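Local atomic coordinates of uncharacterized protein (Helicobacter pylori, PDB entry 4O5J), a protein that acts as the sialic acid-binding adhesin SabA, whose extracellular domain probably attaches the bacterium to sialylated carbohydrates of its host. Residues E314-K317 against Y318-A322; N218-S222 against G223-T227; G96-S99 against L100-N104; A241-N244 against N245-M249. One frame throughout, in Å; residues are numbered along the deposited sequence.

In the fold
Four local contacts from a largely helical adhesion domain illustrate how chemistry follows place in a fold. Contact 3, at the end of helix 82-101, is the most buried and is dominated by aromatic rings. Contacts 1 and 4, on helices 313-320 and 241-268, are partly buried: each turns apolar groups inward, while amide or charged groups lie on partly exposed residues. Contact 2 contains neither helix nor strand, and its loop replaces regular backbone bonding with turns and a serine hydroxyl. L319 reaches both F97 of contact 3 and I246 of contact 4, whereas Y318 packs on V224 and I219 of contact 2. Contacts 2 and 4 stay about 9 Å apart at their nearest atoms.

Contact 1: E314-K317 against Y318-A322; sequences EQYK and YLEKA
E320 lies across the ring of Y316 one turn along the short helix 313-320, an i to i+4 pairing typical of an alpha helix. The E320 side chain begins with CB, packed 3.6 Å from the carbonyl O of Y316. With CG set beside the backbone N (chi1 -81°), the chain is directed back along the helix, and CG settles over one face of the Y316 ring, 4.0 Å from its centroid, in a CH-pi contact. Beyond CG the chain is extended, which carries the carboxylate past the CE2 corner of the ring. There CD approaches Y316 CE2 and OE2 comes to 3.1 Å from the same carbon, a tight fit, with the carboxylate turned 41° from the ring plane. The other oxygen, OE1, meets NZ of K317 at 3.4 Å in a weak salt bridge, which the lysine reaches by bending at its second and third torsions. NZ of K321 lies 5.4 Å from NZ of K317, so the carboxylate probably eases the proximity of two like charges. The Y316 hydroxyl has its own partner, a hydrogen bond with ND2 of N344 on helix 343-396.

Underneath, the backbone bond from E320 N to Y316 O is short, at 2.8 Å, whereas the next one, from K321 N to K317 O, is weak, with K321 the first residue to leave helical angles. Two residues before E320, Y318 is held at its far end by a hydrogen bond between OH and the backbone N of I231. The E314 carboxylate, turned 73° from the Y318 ring plane, brings OE2 to 3.4 Å from Y318 CE2.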
ATOM      1  N   GLU A 314     -17.373   7.220  -8.003  1.00 41.84           N
ATOM      2  CA  GLU A 314     -17.728   8.608  -7.940  1.00 39.16           C
ATOM      3  C   GLU A 314     -16.903   9.319  -6.850  1.00 39.58           C
ATOM      4  O   GLU A 314     -16.534  10.482  -7.017  1.00 41.32           O
ATOM      5  CB  GLU A 314     -19.217   8.730  -7.601  1.00 39.84           C
ATOM      6  CG  GLU A 314     -19.677  10.176  -7.605  1.00 51.23           C
ATOM      7  CD  GLU A 314     -19.660  10.847  -8.980  1.00 61.16           C
ATOM      8  OE1 GLU A 314     -19.823  10.112  -9.988  1.00 65.51           O
ATOM      9  OE2 GLU A 314     -19.519  12.100  -9.051  1.00 58.26           O
ATOM     10  N   GLN A 315     -16.649   8.650  -5.740  1.00 38.00           N
ATOM     11  CA  GLN A 315     -15.806   9.239  -4.680  1.00 37.82           C
ATOM     12  C   GLN A 315     -14.378   9.399  -5.191  1.00 41.87           C
ATOM     13  O   GLN A 315     -13.739  10.414  -4.928  1.00 42.67           O
ATOM     14  CB  GLN A 315     -15.832   8.396  -3.412  1.00 29.83           C
ATOM     15  CG  GLN A 315     -17.198   8.425  -2.755  1.00 32.62           C
ATOM     16  CD  GLN A 315     -17.234   7.496  -1.558  1.00 37.20           C
ATOM     17  OE1 GLN A 315     -16.204   7.080  -1.051  1.00 38.03           O
ATOM     18  NE2 GLN A 315     -18.447   7.180  -1.080  1.00 33.19           N
ATOM     19  N   TYR A 316     -13.888   8.433  -5.947  1.00 38.60           N
ATOM     20  CA  TYR A 316     -12.548   8.507  -6.486  1.00 39.54           C
ATOM     21  C   TYR A 316     -12.479   9.687  -7.455  1.00 43.44           C
ATOM     22  O   TYR A 316     -11.473  10.431  -7.471  1.00 38.52           O
ATOM     23  CB  TYR A 316     -12.171   7.187  -7.176  1.00 36.89           C
ATOM     24  CG  TYR A 316     -10.757   7.148  -7.677  1.00 39.31           C
ATOM     25  CD1 TYR A 316      -9.692   7.067  -6.773  1.00 39.10           C
ATOM     26  CD2 TYR A 316     -10.431   7.234  -9.036  1.00 42.75           C
ATOM     27  CE1 TYR A 316      -8.376   7.056  -7.186  1.00 40.33           C
ATOM     28  CE2 TYR A 316      -9.071   7.226  -9.460  1.00 43.28           C
ATOM     29  CZ  TYR A 316      -8.065   7.132  -8.525  1.00 44.83           C
ATOM     30  OH  TYR A 316      -6.734   7.098  -8.901  1.00 53.95           O
ATOM     31  N   LYS A 317     -13.542   9.865  -8.265  1.00 37.58           N
ATOM     32  CA  LYS A 317     -13.551  10.971  -9.230  1.00 39.31           C
ATOM     33  C   LYS A 317     -13.407  12.312  -8.492  1.00 39.57           C
ATOM     34  O   LYS A 317     -12.698  13.195  -8.947  1.00 39.49           O
ATOM     35  CB  LYS A 317     -14.840  10.940 -10.109  1.00 41.92           C
ATOM     36  CG  LYS A 317     -14.982  12.061 -11.098  1.00 56.48           C
ATOM     37  CD  LYS A 317     -13.831  12.145 -12.112  1.00 85.37           C
ATOM     38  CE  LYS A 317     -13.728  10.937 -13.062  1.00 98.42           C
ATOM     39  NZ  LYS A 317     -12.470  10.845 -13.916  1.00100.12           N
ATOM     40  N   TYR A 318     -14.111  12.483  -7.372  1.00 37.75           N
ATOM     41  CA  TYR A 318     -14.019  13.726  -6.567  1.00 35.05           C
ATOM     42  C   TYR A 318     -12.569  13.900  -6.072  1.00 37.00           C
ATOM     43  O   TYR A 318     -11.996  14.969  -6.201  1.00 39.99           O
ATOM     44  CB  TYR A 318     -14.938  13.673  -5.362  1.00 31.17           C
ATOM     45  CG  TYR A 318     -16.292  14.216  -5.575  1.00 35.27           C
ATOM     46  CD1 TYR A 318     -16.669  15.451  -5.011  1.00 31.87           C
ATOM     47  CD2 TYR A 318     -17.262  13.535  -6.365  1.00 37.17           C
ATOM     48  CE1 TYR A 318     -17.931  15.957  -5.179  1.00 31.62           C
ATOM     49  CE2 TYR A 318     -18.553  14.088  -6.519  1.00 37.46           C
ATOM     50  CZ  TYR A 318     -18.868  15.278  -5.949  1.00 35.87           C
ATOM     51  OH  TYR A 318     -20.140  15.854  -6.127  1.00 35.72           O
ATOM     52  N   LEU A 319     -11.986  12.832  -5.560  1.00 29.16           N
ATOM     53  CA  LEU A 319     -10.608  12.838  -5.092  1.00 33.68           C
ATOM     54  C   LEU A 319      -9.641  13.242  -6.220  1.00 41.70           C
ATOM     55  O   LEU A 319      -8.794  14.116  -6.038  1.00 44.36           O
ATOM     56  CB  LEU A 319     -10.250  11.450  -4.587  1.00 31.73           C
ATOM     57  CG  LEU A 319      -8.900  11.261  -3.904  1.00 35.81           C
ATOM     58  CD1 LEU A 319      -8.809  12.095  -2.586  1.00 37.98           C
ATOM     59  CD2 LEU A 319      -8.752   9.776  -3.564  1.00 38.41           C
ATOM     60  N   GLU A 320      -9.752  12.624  -7.391  1.00 40.07           N
ATOM     61  CA  GLU A 320      -8.874  12.954  -8.526  1.00 34.46           C
ATOM     62  C   GLU A 320      -9.045  14.395  -8.950  1.00 43.86           C
ATOM     63  O   GLU A 320      -8.104  15.001  -9.455  1.00 51.69           O
ATOM     64  CB  GLU A 320      -9.276  12.125  -9.752  1.00 37.72           C
ATOM     65  CG  GLU A 320      -8.709  10.777  -9.692  1.00 51.39           C
ATOM     66  CD  GLU A 320      -9.035  10.036 -10.967  1.00 79.73           C
ATOM     67  OE1 GLU A 320     -10.231  10.199 -11.396  1.00 80.38           O
ATOM     68  OE2 GLU A 320      -8.121   9.296 -11.496  1.00 85.51           O
ATOM     69  N   LYS A 321     -10.241  14.950  -8.765  1.00 38.60           N
ATOM     70  CA  LYS A 321     -10.522  16.287  -9.313  1.00 37.41           C
ATOM     71  C   LYS A 321     -10.535  17.347  -8.213  1.00 45.50           C
ATOM     72  O   LYS A 321     -10.977  18.487  -8.425  1.00 41.53           O
ATOM     73  CB  LYS A 321     -11.829  16.287 -10.086  1.00 34.18           C
ATOM     74  CG  LYS A 321     -11.857  15.359 -11.275  1.00 42.77           C
ATOM     75  CD  LYS A 321     -11.091  15.902 -12.391  1.00 51.78           C
ATOM     76  CE  LYS A 321     -11.319  15.045 -13.615  1.00 65.88           C
ATOM     77  NZ  LYS A 321     -10.652  15.831 -14.664  1.00 84.19           N
ATOM     78  N   ALA A 322     -10.079  16.967  -7.017  1.00 41.90           N
ATOM     79  CA  ALA A 322     -10.200  17.829  -5.826  1.00 41.57           C
ATOM     80  C   ALA A 322      -9.555  19.187  -6.079  1.00 45.55           C
ATOM     81  O   ALA A 322      -9.968  20.178  -5.498  1.00 46.98           O
ATOM     82  CB  ALA A 322      -9.579  17.147  -4.586  1.00 38.39           C
TER

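Contact 2: N218-S222 against G223-T227; sequences NIVIS and GVSNT
I221 and V224 lie side by side with their side chains pointing the same way, CG2 of I221 packing 3.8 Å from CB of V224. S225 is set differently: its CB faces back toward 218-222, and its first torsion (chi1 58°) places OG between its own backbone N and carbonyl carbon. From there OG accepts a hydrogen bond from the backbone N of I221 at 2.8 Å, while CB rests 3.4 Å from the carbonyl O of I219.

The same isoleucine is gripped through its carbonyl. I221 O takes V224 N at 2.9 Å, tilted from the carbonyl plane, and S225 N at 2.8 Å, in that plane. The first of these closes a turn in the loop between strands 214-215 and 234-235: the backbone angles of S222 and G223, the latter with positive phi (84°), fit a type II beta turn from I221 to V224. A type I beta turn from V224 to T227 follows, with a weak bond from T227 N to V224 O. I219, V224 and S225 meet Y318 of helix 313-320. On the exposed side, the amide of N226 folds back over the first turn, and its OD1 accepts a hydrogen bond from G223 N at 2.7 Å.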
ATOM      1  N   ASN A 218     -21.472  21.005  -0.166  1.00 32.06           N
ATOM      2  CA  ASN A 218     -20.607  22.201  -0.184  1.00 29.22           C
ATOM      3  C   ASN A 218     -19.528  22.109  -1.278  1.00 31.61           C
ATOM      4  O   ASN A 218     -18.958  23.146  -1.678  1.00 35.44           O
ATOM      5  CB  ASN A 218     -19.940  22.440   1.196  1.00 28.59           C
ATOM      6  CG  ASN A 218     -20.841  23.189   2.146  1.00 28.43           C
ATOM      7  OD1 ASN A 218     -22.061  23.250   1.966  1.00 33.66           O
ATOM      8  ND2 ASN A 218     -20.236  23.799   3.197  1.00 29.35           N
ATOM      9  N   ILE A 219     -19.242  20.903  -1.788  1.00 30.30           N
ATOM     10  CA  ILE A 219     -18.188  20.757  -2.752  1.00 28.57           C
ATOM     11  C   ILE A 219     -18.689  21.036  -4.176  1.00 34.87           C
ATOM     12  O   ILE A 219     -19.571  20.328  -4.667  1.00 37.87           O
ATOM     13  CB  ILE A 219     -17.609  19.359  -2.715  1.00 28.06           C
ATOM     14  CG1 ILE A 219     -16.928  19.106  -1.365  1.00 24.69           C
ATOM     15  CG2 ILE A 219     -16.610  19.193  -3.862  1.00 27.08           C
ATOM     16  CD1 ILE A 219     -16.681  17.623  -1.035  1.00 28.21           C
ATOM     17  N   VAL A 220     -18.113  22.044  -4.835  1.00 36.43           N
ATOM     18  CA  VAL A 220     -18.464  22.396  -6.195  1.00 26.32           C
ATOM     19  C   VAL A 220     -17.291  22.124  -7.109  1.00 38.00           C
ATOM     20  O   VAL A 220     -16.253  22.790  -7.030  1.00 41.32           O
ATOM     21  CB  VAL A 220     -18.839  23.868  -6.327  1.00 34.75           C
ATOM     22  CG1 VAL A 220     -19.341  24.176  -7.785  1.00 31.76           C
ATOM     23  CG2 VAL A 220     -19.946  24.238  -5.284  1.00 31.51           C
ATOM     24  N   ILE A 221     -17.460  21.158  -8.004  1.00 38.17           N
ATOM     25  CA  ILE A 221     -16.471  20.896  -9.024  1.00 35.72           C
ATOM     26  C   ILE A 221     -17.176  20.808 -10.359  1.00 43.91           C
ATOM     27  O   ILE A 221     -18.004  19.904 -10.545  1.00 45.83           O
ATOM     28  CB  ILE A 221     -15.758  19.579  -8.771  1.00 34.04           C
ATOM     29  CG1 ILE A 221     -15.049  19.606  -7.368  1.00 32.11           C
ATOM     30  CG2 ILE A 221     -14.760  19.244  -9.903  1.00 32.55           C
ATOM     31  CD1 ILE A 221     -14.460  18.256  -6.961  1.00 31.57           C
ATOM     32  N   SER A 222     -16.874  21.730 -11.283  1.00 44.38           N
ATOM     33  CA  SER A 222     -17.531  21.757 -12.586  1.00 47.77           C
ATOM     34  C   SER A 222     -17.358  20.458 -13.329  1.00 44.52           C
ATOM     35  O   SER A 222     -16.277  19.922 -13.404  1.00 52.31           O
ATOM     36  CB  SER A 222     -16.956  22.863 -13.440  1.00 53.04           C
ATOM     37  OG  SER A 222     -17.442  24.067 -12.920  1.00 73.51           O
ATOM     38  N   GLY A 223     -18.451  19.938 -13.858  1.00 50.55           N
ATOM     39  CA  GLY A 223     -18.416  18.720 -14.653  1.00 46.28           C
ATOM     40  C   GLY A 223     -18.456  17.509 -13.739  1.00 49.03           C
ATOM     41  O   GLY A 223     -18.387  16.395 -14.185  1.00 56.62           O
ATOM     42  N   VAL A 224     -18.538  17.721 -12.445  1.00 41.17           N
ATOM     43  CA  VAL A 224     -18.607  16.631 -11.537  1.00 38.25           C
ATOM     44  C   VAL A 224     -19.766  16.796 -10.546  1.00 44.70           C
ATOM     45  O   VAL A 224     -20.630  15.918 -10.465  1.00 48.31           O
ATOM     46  CB  VAL A 224     -17.289  16.506 -10.760  1.00 38.23           C
ATOM     47  CG1 VAL A 224     -17.444  15.522  -9.600  1.00 33.04           C
ATOM     48  CG2 VAL A 224     -16.148  16.120 -11.720  1.00 37.17           C
ATOM     49  N   SER A 225     -19.811  17.901  -9.785  1.00 42.26           N
ATOM     50  CA  SER A 225     -20.848  18.062  -8.784  1.00 34.32           C
ATOM     51  C   SER A 225     -22.142  18.520  -9.423  1.00 41.06           C
ATOM     52  O   SER A 225     -23.215  18.485  -8.773  1.00 40.71           O
ATOM     53  CB  SER A 225     -20.431  19.080  -7.716  1.00 33.49           C
ATOM     54  OG  SER A 225     -20.146  20.323  -8.335  1.00 42.28           O
ATOM     55  N   ASN A 226     -22.094  18.970 -10.662  1.00 40.72           N
ATOM     56  CA  ASN A 226     -23.315  19.427 -11.343  1.00 45.18           C
ATOM     57  C   ASN A 226     -23.719  18.367 -12.351  1.00 48.25           C
ATOM     58  O   ASN A 226     -24.290  18.666 -13.310  1.00 57.32           O
ATOM     59  CB  ASN A 226     -23.074  20.756 -12.044  1.00 38.06           C
ATOM     60  CG  ASN A 226     -21.914  20.673 -13.023  1.00 55.09           C
ATOM     61  OD1 ASN A 226     -21.009  19.789 -12.956  1.00 55.19           O
ATOM     62  ND2 ASN A 226     -21.923  21.589 -13.954  1.00 57.18           N
ATOM     63  N   THR A 227     -23.358  17.115 -12.174  1.00 47.20           N
ATOM     64  CA  THR A 227     -23.832  16.101 -13.118  1.00 46.41           C
ATOM     65  C   THR A 227     -24.405  14.975 -12.313  1.00 51.71           C
ATOM     66  O   THR A 227     -24.413  15.020 -11.098  1.00 61.63           O
ATOM     67  CB  THR A 227     -22.699  15.568 -13.967  1.00 56.45           C
ATOM     68  OG1 THR A 227     -21.823  14.840 -13.121  1.00 61.95           O
ATOM     69  CG2 THR A 227     -21.925  16.669 -14.650  1.00 56.74           C
TER

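Contact 3: G96-S99 against L100-N104; sequences GFWS and LYAGN
A102 sets its methyl over the six-membered ring of the W98 indole: CB lies 3.5 Å from the centroid of that ring, only 13° off the normal, in a CH-pi contact. The closest carbon is W98 CZ2, at 3.4 Å. W98 can receive the methyl because its CG stands anti to the backbone N (chi1 170°), which lays the indole along the helix toward the residue four places on. The backbone N of G103 sits over the same face, nearer the pyrrole end.

Y101 comes at the indole from another direction. W98 CE3 lies in the plane of the tyrosine ring, at its edge, 3.9 Å from Y101 CD2. F97 approaches obliquely, out of the tyrosine ring plane, with CE2 3.7 Å from Y101 CB; the two rings are nearly parallel but slid so far apart that they barely overlap. The three rings form an aromatic cluster at the C-terminal end of helix 82-101, where M152 of helix 146-163 and I207 of helix 193-209 both touch W98 and Y101. The helix ends here: A102 N still bonds W98 O at 2.7 Å, but A102 has left helical angles and G103 adopts positive phi.

Toward G103 and N104, which are partly exposed, direct packing gives way to a water-mediated link. A water donates to S99 O at 3.0 Å and accepts from N104 N at 2.8 Å, bridging the last turn to the departing chain. Carbonyl oxygens of S99, L100 and A102 also accept hydrogen bonds from NZ of K325, a positive charge placed where the helix dipole would probably favour it.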
ATOM      1  N   GLY A  96      -5.329  15.070  -0.876  1.00 32.52           N
ATOM      2  CA  GLY A  96      -6.480  15.192  -1.762  1.00 29.02           C
ATOM      3  C   GLY A  96      -7.755  15.148  -0.962  1.00 32.98           C
ATOM      4  O   GLY A  96      -8.652  15.966  -1.171  1.00 30.50           O
ATOM      5  N   PHE A  97      -7.857  14.214  -0.034  1.00 31.70           N
ATOM      6  CA  PHE A  97      -9.034  14.184   0.798  1.00 31.44           C
ATOM      7  C   PHE A  97      -9.178  15.464   1.625  1.00 33.26           C
ATOM      8  O   PHE A  97     -10.262  16.053   1.759  1.00 33.68           O
ATOM      9  CB  PHE A  97      -9.070  12.954   1.703  1.00 30.44           C
ATOM     10  CG  PHE A  97     -10.275  12.934   2.575  1.00 39.09           C
ATOM     11  CD1 PHE A  97     -11.485  12.470   2.088  1.00 33.77           C
ATOM     12  CD2 PHE A  97     -10.236  13.461   3.862  1.00 33.29           C
ATOM     13  CE1 PHE A  97     -12.624  12.492   2.880  1.00 35.05           C
ATOM     14  CE2 PHE A  97     -11.365  13.492   4.657  1.00 39.54           C
ATOM     15  CZ  PHE A  97     -12.567  12.994   4.179  1.00 43.54           C
ATOM     16  N   TRP A  98      -8.071  15.891   2.221  1.00 30.06           N
ATOM     17  CA  TRP A  98      -8.095  17.136   3.011  1.00 28.25           C
ATOM     18  C   TRP A  98      -8.612  18.270   2.163  1.00 29.92           C
ATOM     19  O   TRP A  98      -9.415  19.129   2.589  1.00 31.27           O
ATOM     20  CB  TRP A  98      -6.674  17.475   3.514  1.00 29.57           C
ATOM     21  CG  TRP A  98      -6.669  18.825   4.089  1.00 30.74           C
ATOM     22  CD1 TRP A  98      -6.230  19.972   3.495  1.00 33.07           C
ATOM     23  CD2 TRP A  98      -7.212  19.215   5.395  1.00 35.38           C
ATOM     24  NE1 TRP A  98      -6.424  21.050   4.341  1.00 36.38           N
ATOM     25  CE2 TRP A  98      -7.014  20.637   5.510  1.00 34.84           C
ATOM     26  CE3 TRP A  98      -7.833  18.532   6.434  1.00 29.45           C
ATOM     27  CZ2 TRP A  98      -7.412  21.358   6.644  1.00 30.75           C
ATOM     28  CZ3 TRP A  98      -8.223  19.244   7.578  1.00 30.88           C
ATOM     29  CH2 TRP A  98      -8.009  20.644   7.670  1.00 31.28           C
ATOM     30  N   SER A  99      -8.153  18.303   0.928  1.00 27.03           N
ATOM     31  CA  SER A  99      -8.599  19.323  -0.037  1.00 27.84           C
ATOM     32  C   SER A  99     -10.130  19.275  -0.253  1.00 34.81           C
ATOM     33  O   SER A  99     -10.791  20.343  -0.333  1.00 32.98           O
ATOM     34  CB  SER A  99      -7.874  19.097  -1.337  1.00 29.59           C
ATOM     35  OG  SER A  99      -8.177  20.132  -2.195  1.00 42.51           O
ATOM     36  N   LEU A 100     -10.727  18.072  -0.285  1.00 32.26           N
ATOM     37  CA  LEU A 100     -12.185  17.934  -0.455  1.00 28.38           C
ATOM     38  C   LEU A 100     -12.906  18.350   0.813  1.00 34.72           C
ATOM     39  O   LEU A 100     -13.859  19.154   0.787  1.00 30.11           O
ATOM     40  CB  LEU A 100     -12.578  16.482  -0.773  1.00 26.80           C
ATOM     41  CG  LEU A 100     -12.243  15.943  -2.131  1.00 32.90           C
ATOM     42  CD1 LEU A 100     -12.635  14.446  -2.185  1.00 35.35           C
ATOM     43  CD2 LEU A 100     -12.951  16.775  -3.240  1.00 35.47           C
ATOM     44  N   TYR A 101     -12.489  17.714   1.914  1.00 30.33           N
ATOM     45  CA  TYR A 101     -13.087  17.894   3.238  1.00 26.94           C
ATOM     46  C   TYR A 101     -13.017  19.364   3.720  1.00 29.16           C
ATOM     47  O   TYR A 101     -14.017  19.941   4.237  1.00 29.06           O
ATOM     48  CB  TYR A 101     -12.324  16.980   4.149  1.00 25.95           C
ATOM     49  CG  TYR A 101     -12.580  17.064   5.638  1.00 33.70           C
ATOM     50  CD1 TYR A 101     -13.731  16.554   6.196  1.00 29.15           C
ATOM     51  CD2 TYR A 101     -11.575  17.559   6.525  1.00 28.31           C
ATOM     52  CE1 TYR A 101     -13.946  16.541   7.569  1.00 29.18           C
ATOM     53  CE2 TYR A 101     -11.772  17.546   7.903  1.00 31.32           C
ATOM     54  CZ  TYR A 101     -12.951  17.044   8.412  1.00 35.06           C
ATOM     55  OH  TYR A 101     -13.146  17.015   9.794  1.00 31.74           O
ATOM     56  N   ALA A 102     -11.843  19.974   3.538  1.00 30.38           N
ATOM     57  CA  ALA A 102     -11.583  21.318   4.035  1.00 28.36           C
ATOM     58  C   ALA A 102     -11.108  22.176   2.866  1.00 33.96           C
ATOM     59  O   ALA A 102     -11.936  22.782   2.160  1.00 32.88           O
ATOM     60  CB  ALA A 102     -10.522  21.282   5.155  1.00 25.03           C
ATOM     61  N   GLY A 103      -9.785  22.295   2.677  1.00 28.63           N
ATOM     62  CA  GLY A 103      -9.279  22.955   1.488  1.00 25.69           C
ATOM     63  C   GLY A 103      -9.678  24.416   1.443  1.00 34.37           C
ATOM     64  O   GLY A 103      -9.616  25.115   2.469  1.00 35.39           O
ATOM     65  N   ASN A 104     -10.139  24.871   0.270  1.00 33.13           N
ATOM     66  CA  ASN A 104     -10.446  26.269   0.062  1.00 28.96           C
ATOM     67  C   ASN A 104     -11.892  26.612   0.366  1.00 34.15           C
ATOM     68  O   ASN A 104     -12.310  27.765   0.236  1.00 35.93           O
ATOM     69  CB  ASN A 104     -10.049  26.727  -1.326  1.00 34.99           C
ATOM     70  CG  ASN A 104     -10.824  25.912  -2.441  1.00 43.72           C
ATOM     71  OD1 ASN A 104     -11.863  25.304  -2.174  1.00 51.42           O
ATOM     72  ND2 ASN A 104     -10.304  25.894  -3.641  1.00 48.68           N
TER
HETATM   73  O   HOH W   1     -10.131  22.918  -1.799  1.00 40.68           O

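Contact 4: A241-N244 against N245-M249; sequences AVFN and NIKAM
N245 folds its side chain back over the carbonyl of A241, and the backbone bonds beneath it set the frame. Four consecutive i+4 hydrogen bonds run through the first turns of helix 241-268. N245 N meets A241 O at 2.8 Å and K247 N meets F243 O at 2.9 Å, whereas the bond from I246 N to V242 O is longer, 3.3 Å, with its donor above the carbonyl plane. Crowding accompanies this bonding: N245 CB lies 3.1 Å from A241 O, and I246 CG1 is equally close to V242 O.

Apolar contact is made by side chains running alongside one another. V242 turns CG2 anti to its backbone N and CG1 between N and the carbonyl carbon (chi1 63°), and CG2 then lies 4.0 Å from CD1 of I246. F243 and K247 also run side by side, with the aliphatic CD of the lysine 3.9 Å from F243 CE2.

The polar ends look beyond these turns for partners. N245 ND2 bonds to L307 O, and N244 ND2 to T238 O just ahead of the helix. K247, extended until it bends at its last torsion, makes a long, weak ion pair with OD1 of D205. At the start of the helix, V242 N donates to OE1 of Q315, so a side chain of another helix takes up one of its first amide hydrogens.

V242 and I246 face L319 of helix 313-320, I246 also meets S93 and V94 of helix 82-101, and F243 packs on M204 and I207 of helix 193-209.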
ATOM      1  N   ALA A 241     -16.304   5.468   2.173  1.00 38.19           N
ATOM      2  CA  ALA A 241     -15.256   4.510   1.865  1.00 37.38           C
ATOM      3  C   ALA A 241     -13.952   5.209   1.444  1.00 39.30           C
ATOM      4  O   ALA A 241     -12.854   4.694   1.679  1.00 41.59           O
ATOM      5  CB  ALA A 241     -15.732   3.487   0.766  1.00 34.15           C
ATOM      6  N   VAL A 242     -14.066   6.352   0.783  1.00 35.60           N
ATOM      7  CA  VAL A 242     -12.877   7.048   0.316  1.00 36.48           C
ATOM      8  C   VAL A 242     -12.038   7.423   1.540  1.00 38.91           C
ATOM      9  O   VAL A 242     -10.827   7.234   1.536  1.00 38.19           O
ATOM     10  CB  VAL A 242     -13.188   8.282  -0.531  1.00 33.74           C
ATOM     11  CG1 VAL A 242     -13.932   9.342   0.260  1.00 30.60           C
ATOM     12  CG2 VAL A 242     -11.892   8.846  -1.124  1.00 30.78           C
ATOM     13  N   PHE A 243     -12.689   7.908   2.597  1.00 36.21           N
ATOM     14  CA  PHE A 243     -12.002   8.235   3.824  1.00 33.23           C
ATOM     15  C   PHE A 243     -11.448   6.983   4.522  1.00 37.03           C
ATOM     16  O   PHE A 243     -10.235   6.917   4.834  1.00 35.33           O
ATOM     17  CB  PHE A 243     -12.879   8.998   4.769  1.00 33.92           C
ATOM     18  CG  PHE A 243     -12.176   9.338   6.099  1.00 36.67           C
ATOM     19  CD1 PHE A 243     -11.290  10.406   6.187  1.00 35.71           C
ATOM     20  CD2 PHE A 243     -12.364   8.530   7.236  1.00 32.41           C
ATOM     21  CE1 PHE A 243     -10.634  10.677   7.397  1.00 32.51           C
ATOM     22  CE2 PHE A 243     -11.745   8.790   8.401  1.00 33.27           C
ATOM     23  CZ  PHE A 243     -10.878   9.874   8.499  1.00 34.80           C
ATOM     24  N   ASN A 244     -12.299   6.004   4.791  1.00 32.56           N
ATOM     25  CA  ASN A 244     -11.882   4.826   5.491  1.00 34.12           C
ATOM     26  C   ASN A 244     -10.751   4.095   4.774  1.00 34.17           C
ATOM     27  O   ASN A 244      -9.780   3.675   5.409  1.00 40.15           O
ATOM     28  CB  ASN A 244     -13.056   3.886   5.696  1.00 34.01           C
ATOM     29  CG  ASN A 244     -14.145   4.513   6.552  1.00 42.80           C
ATOM     30  OD1 ASN A 244     -13.857   5.400   7.377  1.00 42.29           O
ATOM     31  ND2 ASN A 244     -15.378   4.118   6.341  1.00 38.03           N
ATOM     32  N   ASN A 245     -10.892   3.904   3.463  1.00 36.59           N
ATOM     33  CA  ASN A 245      -9.905   3.155   2.729  1.00 36.02           C
ATOM     34  C   ASN A 245      -8.524   3.887   2.774  1.00 39.66           C
ATOM     35  O   ASN A 245      -7.498   3.260   2.974  1.00 31.76           O
ATOM     36  CB  ASN A 245     -10.333   2.949   1.294  1.00 29.17           C
ATOM     37  CG  ASN A 245     -11.325   1.796   1.160  1.00 37.94           C
ATOM     38  OD1 ASN A 245     -11.878   1.313   2.148  1.00 39.25           O
ATOM     39  ND2 ASN A 245     -11.538   1.353  -0.080  1.00 43.26           N
ATOM     40  N   ILE A 246      -8.510   5.190   2.549  1.00 37.24           N
ATOM     41  CA  ILE A 246      -7.284   5.952   2.582  1.00 34.65           C
ATOM     42  C   ILE A 246      -6.673   5.854   3.988  1.00 38.69           C
ATOM     43  O   ILE A 246      -5.487   5.610   4.117  1.00 40.48           O
ATOM     44  CB  ILE A 246      -7.495   7.443   2.218  1.00 36.31           C
ATOM     45  CG1 ILE A 246      -7.876   7.585   0.752  1.00 28.32           C
ATOM     46  CG2 ILE A 246      -6.222   8.239   2.526  1.00 31.94           C
ATOM     47  CD1 ILE A 246      -8.165   9.050   0.297  1.00 28.74           C
ATOM     48  N   LYS A 247      -7.483   5.957   5.028  1.00 38.03           N
ATOM     49  CA  LYS A 247      -6.999   5.854   6.399  1.00 40.52           C
ATOM     50  C   LYS A 247      -6.358   4.504   6.651  1.00 41.59           C
ATOM     51  O   LYS A 247      -5.319   4.408   7.310  1.00 40.59           O
ATOM     52  CB  LYS A 247      -8.137   6.131   7.402  1.00 34.15           C
ATOM     53  CG  LYS A 247      -7.634   6.170   8.841  1.00 34.46           C
ATOM     54  CD  LYS A 247      -8.764   6.642   9.773  1.00 41.45           C
ATOM     55  CE  LYS A 247      -8.339   6.787  11.219  1.00 43.01           C
ATOM     56  NZ  LYS A 247      -7.971   5.490  11.766  1.00 50.17           N
ATOM     57  N   ALA A 248      -6.945   3.443   6.094  1.00 39.40           N
ATOM     58  CA  ALA A 248      -6.408   2.096   6.347  1.00 36.28           C
ATOM     59  C   ALA A 248      -5.056   1.879   5.658  1.00 34.70           C
ATOM     60  O   ALA A 248      -4.254   1.043   6.086  1.00 48.48           O
ATOM     61  CB  ALA A 248      -7.430   1.024   5.900  1.00 32.21           C
ATOM     62  N   MET A 249      -4.795   2.614   4.575  1.00 38.30           N
ATOM     63  CA  MET A 249      -3.547   2.429   3.815  1.00 34.17           C
ATOM     64  C   MET A 249      -2.321   2.841   4.666  1.00 35.38           C
ATOM     65  O   MET A 249      -1.221   2.265   4.504  1.00 39.81           O
ATOM     66  CB  MET A 249      -3.537   3.310   2.601  1.00 34.24           C
ATOM     67  CG  MET A 249      -4.600   2.935   1.593  1.00 34.43           C
ATOM     68  SD  MET A 249      -4.639   4.222   0.319  1.00 40.54           S
ATOM     69  CE  MET A 249      -6.103   3.742  -0.682  1.00 32.04           C
TER